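Local structure of mannose-6-phosphate isomerase (2QH5) at residues E156-N159 with V163-F166; K127-L132 with M190-A195; G183-S188 with M259-A264. The protein probably makes GDP-mannose from mannose 1-phosphate and GTP with this N-terminal nucleotidyltransferase domain of a longer chain that also carries a mannose-6-phosphate isomerase region. One frame throughout, in Å; residues are numbered along the deposited sequence. Where two conformers were deposited one is given.

Interaction 1: E156-N159 with V163-F166; sequences ESPN and VKRF
The carboxylate of Glu156 reaches across to the guanidinium of Arg165, where OE2 lies 2.7 Å from NH1 in a salt bridge. NH1 comes in nearly along the C-O axis of OE2, yet the two flat groups are turned 61° against each other, and OE2 sits at the guanidinium edge slightly out of its plane. One bond carries the pair, Arg165 NE staying 3.7 Å from Glu156 OE2. Glu156 holds its CG opposite the backbone N (chi1 -176°) and stays stretched beyond it, which carries the acid out to the arginine, whose own chain bends at chi2 and chi3 to come back. The other oxygen, Glu156 OE1, packs 3.4 Å from CE of Lys164; the ammonium NZ, at 4.3 Å from OE1, is too far for a salt bridge but would probably still favour the negative charge. Lys164 then bends over Pro158, with NZ 3.5 Å from the proline CG, so a long flexible chain suits this exposed place and the ring gives it an apolar flank.

Backbone bonds set this up: Glu156 N donates to Arg165 O at 2.9 Å, and Lys164 N to Glu156 O at 2.7 Å. The same Glu156 O also receives a CA-H contact from Val163. Within the connecting loop, Asn159 OD1 accepts from Asp162 N, its short side chain folding back onto the turn. The whole forms the turn end of an antiparallel hairpin between strands 153-156 and 165-168, with Val163 turned onto Ile257 and Met259 of strand 257-261 and Glu156 resting on Phe184 of strand 184-194.

Interaction 2: K127-L132 with M190-A195; sequences KKAIDL and MFVFQA
Val192 sets CG1 opposite its backbone N (chi1 -176°) and CG2 opposite its carbonyl carbon, and this spread gives each methyl its own partner on the helix: Ile130 meets the first and Ala129 the second. On the helix side, Ile130 puts CG1 beside its own backbone N (chi1 -65°), and a further bend at chi2 (-70°) brings CD1 round to the strand, although the CB of this residue leaves the backbone pointing away from it. Ile130 CD1 then lies 3.9 Å from Val192 CG1, the two branches crossing at a slant. Ala129 needs no such detour. Ala129 CB points toward the strand and stops 3.8 Å from Val192 CG2.

The small methyl of alanine lets the helix come close, the CA atoms of Ala129 and Val192 being 6.2 Å apart, and a beta-branched valine is well suited to an extended strand while offering two methyls to the helix. The helix is 119-134 and the strand 184-194, so the contact lays a helix over one face of the central sheet, as in the alpha/beta core of a GT-A nucleotidyltransferase. Neighbouring strands share the work: Ala129 also rests on Val139 and Phe141 of strand 138-144, and Ile130 on Leu106 and Ile108 of strand 106-111. Phe191 and Phe193 point their side chains away from the helix and pack on Met251 of helix 246-251, so alternate residues of the strand serve different layers.

The side chains that meet here are all aliphatic. Their hold is consequently hydrophobic and dispersive, depending on close fit and the exclusion of water rather than on direction or charge.

Interaction 3: G183-S188 with M259-A264; sequences GFYFNS and MVELNA
A Met-aromatic contact joins two strands of the mixed sheet in this nucleotidyltransferase domain, 184-194 and 257-261, whose touching parts run steeply across each other. Strand 138-144 pairs with both of them, so what passes between the two here is side-chain packing rather than strand pairing. Met259 lays its terminal methyl squarely on the ring of Tyr185: CE stands 3.5 Å from the ring centroid and only 1° off the normal, a CH-pi contact with all six ring carbons almost equally near. The sulfur follows at a slant over the same face, Met259 SD being 4.2 Å from the centroid of the Tyr185 ring and 26° off its normal. The methionine leaves its backbone extended, and the turn at chi3 (85°) swings CE down over the middle of the ring. A long, polarisable and unbranched side chain is suited to this task, and a broad aromatic face gives it something to rest on.

At the outer part of the ring, Glu261 brings its aliphatic CG to 3.8 Å from Tyr185 CE1. Tyrosine fits such a partly exposed position, since its carbons can pack while its hydroxyl comes near the carboxylate of Glu261 without a hydrogen bond to it.

Farther along the strand, Ser188 uses its small side chain in two ways. OG accepts a hydrogen bond from Met190 N, while Ser188 CB packs 4.0 Å from Leu262 CD1.

How the interactions relate
From the N terminus, helix 119-134 supplies the first half of interaction 2, whose loop closes only when the chain returns through strand 184-194. Interaction 1 is nested inside that loop as a short hairpin, closed before interaction 3 opens. Interaction 3 begins on the same strand, ahead of 190-195, and closes at 259-264, so interactions 2 and 3 cross. Interaction 1 meets interaction 3 through a probable hydrogen bond between Ser157 N and Gly183 O. Interactions 2 and 3 also touch, Met190 packing on Leu262 and Leu132 on Val260. All three reach the same sheet, joining its covering helix, the hairpin and strand 257-261.

Interaction 1: E156-N159 with V163-F166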
# COMPACT_ATOMS: atom_id res chain seq x y z
N GLU A 156 -15.24 -10.32 0.91
CA GLU A 156 -16.24 -11.26 0.41
C GLU A 156 -16.30 -11.16 -1.10
O GLU A 156 -16.68 -10.12 -1.64
CB GLU A 156 -17.63 -11.01 0.99
CG GLU A 156 -18.65 -12.06 0.53
CD GLU A 156 -19.99 -11.96 1.23
OE1 GLU A 156 -20.97 -12.56 0.74
OE2 GLU A 156 -20.08 -11.29 2.28
N SER A 157 -15.92 -12.23 -1.78
CA SER A 157 -16.04 -12.28 -3.23
C SER A 157 -16.43 -13.68 -3.67
O SER A 157 -15.63 -14.62 -3.59
CB SER A 157 -14.74 -11.83 -3.91
OG SER A 157 -14.05 -12.93 -4.44
N PRO A 158 -17.70 -13.84 -4.11
CA PRO A 158 -18.15 -15.15 -4.56
C PRO A 158 -17.43 -15.59 -5.84
O PRO A 158 -17.03 -16.75 -5.94
CB PRO A 158 -19.65 -14.93 -4.83
CG PRO A 158 -19.79 -13.45 -5.07
CD PRO A 158 -18.76 -12.81 -4.20
N ASN A 159 -17.24 -14.66 -6.77
CA ASN A 159 -16.70 -14.96 -8.09
C ASN A 159 -15.23 -14.59 -8.30
O ASN A 159 -14.73 -14.66 -9.42
CB ASN A 159 -17.57 -14.29 -9.16
CG ASN A 159 -17.61 -12.78 -9.04
OD1 ASN A 159 -16.57 -12.13 -8.94
ND2 ASN A 159 -18.81 -12.21 -9.06
N VAL A 163 -16.55 -7.71 -5.30
CA VAL A 163 -16.56 -7.85 -3.85
C VAL A 163 -17.92 -7.43 -3.29
O VAL A 163 -18.40 -6.33 -3.56
CB VAL A 163 -15.33 -7.16 -3.14
CG1 VAL A 163 -14.13 -7.07 -4.07
CG2 VAL A 163 -15.67 -5.80 -2.55
N LYS A 164 -18.55 -8.34 -2.55
CA LYS A 164 -19.86 -8.08 -1.97
C LYS A 164 -19.75 -7.15 -0.77
O LYS A 164 -20.62 -6.31 -0.55
CB LYS A 164 -20.58 -9.39 -1.61
CG LYS A 164 -21.02 -10.21 -2.83
CD LYS A 164 -22.48 -10.61 -2.74
CE LYS A 164 -22.68 -11.99 -2.13
NZ LYS A 164 -22.67 -13.07 -3.16
N ARG A 165 -18.68 -7.32 0.00
CA ARG A 165 -18.32 -6.36 1.04
C ARG A 165 -16.91 -6.59 1.60
O ARG A 165 -16.29 -7.63 1.38
CB ARG A 165 -19.36 -6.32 2.19
CG ARG A 165 -19.04 -7.25 3.34
CD ARG A 165 -19.95 -8.44 3.38
NE ARG A 165 -20.82 -8.40 4.55
CZ ARG A 165 -21.28 -9.48 5.19
NH1 ARG A 165 -20.94 -10.70 4.78
NH2 ARG A 165 -22.06 -9.34 6.25
N PHE A 166 -16.44 -5.57 2.31
CA PHE A 166 -15.16 -5.60 2.99
C PHE A 166 -15.44 -5.52 4.48
O PHE A 166 -16.10 -4.58 4.94
CB PHE A 166 -14.33 -4.38 2.56
CG PHE A 166 -12.86 -4.53 2.78
CD1 PHE A 166 -12.00 -4.66 1.70
CD2 PHE A 166 -12.33 -4.53 4.07
CE1 PHE A 166 -10.64 -4.79 1.89
CE2 PHE A 166 -10.97 -4.67 4.28
CZ PHE A 166 -10.12 -4.80 3.19

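Interaction 2: K127-L132 with M190-A195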
# COMPACT_ATOMS: atom_id res chain seq x y z
N LYS A 127 -0.43 -6.96 -13.61
CA LYS A 127 -0.89 -6.50 -14.93
C LYS A 127 -2.41 -6.53 -15.08
O LYS A 127 -2.99 -5.69 -15.78
CB LYS A 127 -0.20 -7.24 -16.07
CG LYS A 127 1.16 -6.63 -16.44
CD LYS A 127 1.42 -6.55 -17.95
CE LYS A 127 2.37 -7.65 -18.43
NZ LYS A 127 1.76 -9.02 -18.47
N LYS A 128 -3.05 -7.49 -14.40
CA LYS A 128 -4.50 -7.54 -14.28
C LYS A 128 -5.02 -6.33 -13.50
O LYS A 128 -5.86 -5.58 -14.01
CB LYS A 128 -4.95 -8.83 -13.57
CG LYS A 128 -4.92 -10.10 -14.42
CD LYS A 128 -5.47 -11.28 -13.63
CE LYS A 128 -5.66 -12.53 -14.48
NZ LYS A 128 -4.40 -13.31 -14.62
N ALA A 129 -4.50 -6.14 -12.29
CA ALA A 129 -4.89 -5.02 -11.42
C ALA A 129 -4.75 -3.67 -12.09
O ALA A 129 -5.59 -2.79 -11.91
CB ALA A 129 -4.10 -5.05 -10.15
N ILE A 130 -3.67 -3.50 -12.87
CA ILE A 130 -3.44 -2.29 -13.65
C ILE A 130 -4.58 -2.04 -14.64
O ILE A 130 -5.04 -0.90 -14.79
CB ILE A 130 -2.10 -2.36 -14.42
CG1 ILE A 130 -0.92 -2.41 -13.44
CG2 ILE A 130 -1.96 -1.18 -15.38
CD1 ILE A 130 -0.68 -1.12 -12.69
N ASP A 131 -5.03 -3.10 -15.30
CA ASP A 131 -6.07 -2.96 -16.32
C ASP A 131 -7.39 -2.51 -15.70
O ASP A 131 -8.03 -1.58 -16.21
CB ASP A 131 -6.23 -4.25 -17.13
CG ASP A 131 -6.88 -4.00 -18.49
OD1 ASP A 131 -6.26 -3.30 -19.33
OD2 ASP A 131 -8.01 -4.50 -18.71
N LEU A 132 -7.76 -3.13 -14.58
CA LEU A 132 -8.94 -2.71 -13.79
C LEU A 132 -8.85 -1.27 -13.30
O LEU A 132 -9.85 -0.55 -13.27
CB LEU A 132 -9.16 -3.63 -12.59
CG LEU A 132 -9.54 -5.08 -12.86
CD1 LEU A 132 -9.40 -5.93 -11.61
CD2 LEU A 132 -10.95 -5.16 -13.42
N MET A 190 -2.15 -4.94 -0.19
CA MET A 190 -1.69 -4.31 -1.44
C MET A 190 -2.87 -3.67 -2.16
O MET A 190 -4.01 -4.07 -1.95
CB MET A 190 -1.07 -5.33 -2.38
CG MET A 190 0.02 -6.21 -1.78
SD MET A 190 0.70 -7.30 -3.03
CE MET A 190 0.69 -6.21 -4.47
N PHE A 191 -2.60 -2.69 -3.04
CA PHE A 191 -3.65 -1.93 -3.72
C PHE A 191 -3.14 -1.35 -5.01
O PHE A 191 -1.99 -0.96 -5.10
CB PHE A 191 -4.15 -0.76 -2.86
CG PHE A 191 -4.83 -1.18 -1.60
CD1 PHE A 191 -4.20 -0.98 -0.38
CD2 PHE A 191 -6.08 -1.77 -1.63
CE1 PHE A 191 -4.81 -1.38 0.80
CE2 PHE A 191 -6.70 -2.17 -0.46
CZ PHE A 191 -6.07 -1.97 0.76
N VAL A 192 -4.02 -1.27 -6.02
CA VAL A 192 -3.74 -0.52 -7.25
C VAL A 192 -4.94 0.36 -7.57
O VAL A 192 -6.08 -0.05 -7.37
CB VAL A 192 -3.42 -1.45 -8.47
CG1 VAL A 192 -3.05 -0.62 -9.69
CG2 VAL A 192 -2.28 -2.42 -8.14
N PHE A 193 -4.66 1.58 -8.01
CA PHE A 193 -5.68 2.56 -8.40
C PHE A 193 -4.98 3.75 -9.02
O PHE A 193 -3.79 3.97 -8.79
CB PHE A 193 -6.55 3.04 -7.22
CG PHE A 193 -5.87 3.00 -5.86
CD1 PHE A 193 -4.76 3.79 -5.57
CD2 PHE A 193 -6.39 2.18 -4.85
CE1 PHE A 193 -4.15 3.73 -4.33
CE2 PHE A 193 -5.79 2.13 -3.59
CZ PHE A 193 -4.67 2.89 -3.33
N GLN A 194 -5.72 4.52 -9.82
CA GLN A 194 -5.21 5.79 -10.29
C GLN A 194 -5.26 6.79 -9.13
O GLN A 194 -6.14 6.70 -8.27
CB GLN A 194 -6.04 6.28 -11.47
CG GLN A 194 -5.48 7.48 -12.18
CD GLN A 194 -6.56 8.31 -12.83
OE1 GLN A 194 -7.34 9.00 -12.16
NE2 GLN A 194 -6.62 8.25 -14.15
N ALA A 195 -4.31 7.73 -9.09
CA ALA A 195 -4.21 8.71 -8.01
C ALA A 195 -5.47 9.56 -7.89
O ALA A 195 -6.02 9.72 -6.80
CB ALA A 195 -2.99 9.59 -8.21

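Interaction 3: G183-S188 with M259-A264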
# COMPACT_ATOMS: atom_id res chain seq x y z
N GLY A 183 -15.85 -18.38 -0.40
CA GLY A 183 -15.88 -17.13 -1.16
C GLY A 183 -15.36 -15.95 -0.35
O GLY A 183 -15.73 -14.79 -0.60
N PHE A 184 -14.51 -16.26 0.63
CA PHE A 184 -13.87 -15.25 1.47
C PHE A 184 -12.35 -15.30 1.34
O PHE A 184 -11.75 -16.38 1.39
CB PHE A 184 -14.29 -15.40 2.93
CG PHE A 184 -15.51 -14.60 3.28
CD1 PHE A 184 -16.76 -15.19 3.26
CD2 PHE A 184 -15.40 -13.26 3.62
CE1 PHE A 184 -17.89 -14.45 3.58
CE2 PHE A 184 -16.52 -12.51 3.94
CZ PHE A 184 -17.77 -13.11 3.93
N TYR A 185 -11.75 -14.13 1.18
CA TYR A 185 -10.30 -14.00 1.02
C TYR A 185 -9.71 -13.05 2.07
O TYR A 185 -10.39 -12.12 2.54
CB TYR A 185 -9.96 -13.47 -0.38
CG TYR A 185 -10.41 -14.32 -1.55
CD1 TYR A 185 -9.48 -15.05 -2.30
CD2 TYR A 185 -11.74 -14.35 -1.96
CE1 TYR A 185 -9.88 -15.81 -3.39
CE2 TYR A 185 -12.15 -15.11 -3.04
CZ TYR A 185 -11.21 -15.84 -3.76
OH TYR A 185 -11.63 -16.59 -4.83
N PHE A 186 -8.46 -13.29 2.44
CA PHE A 186 -7.70 -12.32 3.23
C PHE A 186 -7.31 -11.16 2.34
O PHE A 186 -6.84 -11.36 1.22
CB PHE A 186 -6.41 -12.94 3.79
CG PHE A 186 -6.60 -13.82 4.99
CD1 PHE A 186 -7.44 -13.42 6.04
CD2 PHE A 186 -5.92 -15.03 5.10
CE1 PHE A 186 -7.60 -14.23 7.16
CE2 PHE A 186 -6.08 -15.84 6.22
CZ PHE A 186 -6.92 -15.43 7.25
N ASN A 187 -7.52 -9.95 2.83
CA ASN A 187 -6.98 -8.78 2.16
C ASN A 187 -5.46 -8.75 2.28
O ASN A 187 -4.92 -8.83 3.38
CB ASN A 187 -7.60 -7.50 2.70
CG ASN A 187 -7.00 -6.26 2.08
OD1 ASN A 187 -6.57 -6.27 0.92
ND2 ASN A 187 -6.94 -5.18 2.86
N SER A 188 -4.78 -8.64 1.15
CA SER A 188 -3.33 -8.67 1.12
C SER A 188 -2.74 -7.40 1.70
O SER A 188 -1.61 -7.40 2.18
CB SER A 188 -2.82 -8.86 -0.30
OG SER A 188 -2.97 -7.67 -1.05
N MET A 259 -11.40 -7.25 -7.09
CA MET A 259 -10.39 -8.09 -6.47
C MET A 259 -9.60 -8.86 -7.54
O MET A 259 -10.12 -9.13 -8.62
CB MET A 259 -11.04 -9.07 -5.50
CG MET A 259 -10.10 -9.63 -4.44
SD MET A 259 -10.81 -11.03 -3.56
CE MET A 259 -10.35 -12.33 -4.69
N VAL A 260 -8.34 -9.16 -7.24
CA VAL A 260 -7.52 -10.07 -8.04
C VAL A 260 -6.89 -11.07 -7.08
O VAL A 260 -6.36 -10.68 -6.05
CB VAL A 260 -6.42 -9.30 -8.83
CG1 VAL A 260 -5.62 -10.25 -9.72
CG2 VAL A 260 -7.02 -8.20 -9.68
N GLU A 261 -6.95 -12.36 -7.40
CA GLU A 261 -6.40 -13.40 -6.51
C GLU A 261 -4.88 -13.43 -6.50
O GLU A 261 -4.24 -13.40 -7.56
CB GLU A 261 -6.93 -14.78 -6.90
CG GLU A 261 -8.44 -14.94 -6.83
CD GLU A 261 -8.93 -16.15 -7.59
OE1 GLU A 261 -8.27 -17.21 -7.52
OE2 GLU A 261 -9.98 -16.05 -8.26
N LEU A 262 -4.30 -13.50 -5.31
CA LEU A 262 -2.86 -13.68 -5.16
C LEU A 262 -2.52 -15.12 -4.79
O LEU A 262 -2.67 -15.54 -3.64
CB LEU A 262 -2.27 -12.71 -4.13
CG LEU A 262 -1.62 -11.43 -4.65
CD1 LEU A 262 -1.20 -10.53 -3.50
CD2 LEU A 262 -0.42 -11.74 -5.54
N ASN A 263 -2.09 -15.88 -5.80
CA ASN A 263 -1.65 -17.25 -5.61
C ASN A 263 -0.16 -17.30 -5.88
O ASN A 263 0.28 -17.78 -6.93
CB ASN A 263 -2.41 -18.19 -6.55
CG ASN A 263 -3.84 -17.74 -6.81
OD1 ASN A 263 -4.57 -17.39 -5.88
ND2 ASN A 263 -4.24 -17.74 -8.08
N ALA A 264 0.63 -16.80 -4.93
CA ALA A 264 2.06 -16.62 -5.14
C ALA A 264 2.91 -16.95 -3.91
O ALA A 264 4.07 -16.53 -3.83
CB ALA A 264 2.34 -15.20 -5.63